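Local coordinates for hypothetical transcriptional regulator yurK (Bacillus subtilis, PDB 2IKK), which is an uncharacterized GntR-type regulator that probably binds DNA to control transcription, its C-terminal UTRA domain being the part present here, at residues H98-K102 with Q103-V107. Sequence-based numbering, arbitrary orientation.
Sequences HDILK and QQYKV. With SO4 (sulfate ion), chain C.
L101 O takes two backbone bonds at the end of helix 97-105: Y105 N at 3.0 Å and V107 N at 3.1 Å come from opposite faces of its carbonyl plane, each well above it (46-47°) and off the lone pairs. The two preceding i+4 bonds are regular, Q103 N to D99 O and Q104 N to I100 O, both 2.8 Å. K106 has positive phi (53°), which turns the chain out of the helix; its amine folds back to Q103 O, 3.0 Å from NZ. A water then bridges H98 O and V107 O.

Among apolar groups, I100 and Y105 lie side by side. I100 CG2, anti to the backbone N, meets Y105 CE1 at 4.1 Å. The ring's far end is held by OH bonding to P85 O, and F84 meets the ring edge-to-face.

At the other end, a sulfate, probably from the crystallisation liquor, is gripped through O4 by H98 N and, in the plane of the imidazole, by H98 ND1 at 2.7 Å. M97 N and R63 NH1 also hydrogen-bond to the ion, making an anion site at the helix N-terminus; UTRA domains generally bind small-molecule effectors, but whether this is that pocket is not established.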
# COMPACT_ATOMS: atom_id res chain seq x y z
N HIS A 98 1.20 -22.64 -5.02
CA HIS A 98 0.56 -22.41 -6.32
C HIS A 98 0.77 -23.60 -7.24
O HIS A 98 -0.17 -24.06 -7.90
CB HIS A 98 1.03 -21.12 -6.93
CG HIS A 98 0.30 -19.95 -6.39
ND1 HIS A 98 0.54 -19.44 -5.13
CD2 HIS A 98 -0.71 -19.21 -6.90
CE1 HIS A 98 -0.28 -18.43 -4.89
NE2 HIS A 98 -1.07 -18.29 -5.94
N ASP A 99 1.97 -24.17 -7.17
CA ASP A 99 2.23 -25.45 -7.86
C ASP A 99 1.34 -26.63 -7.44
O ASP A 99 0.86 -27.38 -8.30
CB ASP A 99 3.70 -25.83 -7.65
CG ASP A 99 4.61 -25.18 -8.65
OD1 ASP A 99 4.11 -24.35 -9.48
OD2 ASP A 99 5.82 -25.50 -8.61
N ILE A 100 1.06 -26.74 -6.13
CA ILE A 100 0.20 -27.80 -5.58
C ILE A 100 -1.20 -27.56 -6.10
O ILE A 100 -1.83 -28.46 -6.63
CB ILE A 100 0.23 -27.78 -4.00
CG1 ILE A 100 1.60 -28.25 -3.52
CG2 ILE A 100 -0.88 -28.61 -3.38
CD1 ILE A 100 2.17 -29.56 -4.23
N LEU A 101 -1.69 -26.35 -6.01
CA LEU A 101 -3.04 -26.08 -6.48
C LEU A 101 -3.19 -26.43 -7.95
O LEU A 101 -4.15 -27.08 -8.35
CB LEU A 101 -3.40 -24.59 -6.29
CG LEU A 101 -3.66 -24.18 -4.82
CD1 LEU A 101 -3.63 -22.61 -4.72
CD2 LEU A 101 -4.93 -24.70 -4.29
N LYS A 102 -2.23 -26.01 -8.75
CA LYS A 102 -2.21 -26.30 -10.18
C LYS A 102 -2.10 -27.79 -10.53
O LYS A 102 -2.98 -28.33 -11.26
CB LYS A 102 -1.13 -25.49 -10.85
CG LYS A 102 -1.18 -25.60 -12.37
CD LYS A 102 -0.76 -24.32 -12.96
CE LYS A 102 -0.67 -24.46 -14.47
NZ LYS A 102 0.42 -23.56 -14.94
N GLN A 103 -1.07 -28.46 -10.02
CA GLN A 103 -0.93 -29.90 -10.36
C GLN A 103 -1.90 -30.85 -9.66
O GLN A 103 -2.41 -31.81 -10.26
CB GLN A 103 0.56 -30.36 -10.23
CG GLN A 103 1.35 -30.54 -11.55
CD GLN A 103 0.89 -29.64 -12.73
OE1 GLN A 103 0.29 -30.11 -13.71
NE2 GLN A 103 1.16 -28.35 -12.62
N GLN A 104 -2.21 -30.60 -8.39
CA GLN A 104 -3.01 -31.55 -7.66
C GLN A 104 -4.49 -31.29 -7.89
O GLN A 104 -5.29 -32.25 -7.91
CB GLN A 104 -2.70 -31.52 -6.15
CG GLN A 104 -1.28 -32.07 -5.81
CD GLN A 104 -1.01 -33.47 -6.38
OE1 GLN A 104 0.04 -33.72 -6.94
NE2 GLN A 104 -1.94 -34.38 -6.18
N TYR A 105 -4.86 -30.01 -8.01
CA TYR A 105 -6.27 -29.65 -8.07
C TYR A 105 -6.76 -29.01 -9.37
O TYR A 105 -7.96 -28.71 -9.50
CB TYR A 105 -6.64 -28.78 -6.86
CG TYR A 105 -6.29 -29.46 -5.57
CD1 TYR A 105 -5.09 -29.16 -4.91
CD2 TYR A 105 -7.15 -30.41 -5.00
CE1 TYR A 105 -4.74 -29.81 -3.76
CE2 TYR A 105 -6.81 -31.05 -3.85
CZ TYR A 105 -5.62 -30.71 -3.20
OH TYR A 105 -5.30 -31.39 -2.07
N LYS A 106 -5.85 -28.82 -10.34
CA LYS A 106 -6.12 -28.11 -11.60
C LYS A 106 -6.72 -26.70 -11.35
O LYS A 106 -7.56 -26.21 -12.10
CB LYS A 106 -7.04 -28.98 -12.49
CG LYS A 106 -6.51 -30.42 -12.66
CD LYS A 106 -5.04 -30.42 -13.02
CE LYS A 106 -4.53 -31.86 -13.19
NZ LYS A 106 -3.06 -31.83 -13.20
N VAL A 107 -6.25 -26.03 -10.31
CA VAL A 107 -6.74 -24.70 -10.02
C VAL A 107 -5.62 -23.68 -10.19
O VAL A 107 -4.47 -23.85 -9.71
CB VAL A 107 -7.40 -24.65 -8.57
CG1 VAL A 107 -7.59 -23.21 -8.06
CG2 VAL A 107 -8.76 -25.43 -8.54
S SO4 C . 3.76 -20.11 -2.95
O1 SO4 C . 3.80 -21.19 -1.96
O2 SO4 C . 5.07 -19.94 -3.59
O3 SO4 C . 3.35 -18.89 -2.31
O4 SO4 C . 2.83 -20.43 -4.07
O HOH W 1 -2.10 -22.63 -9.04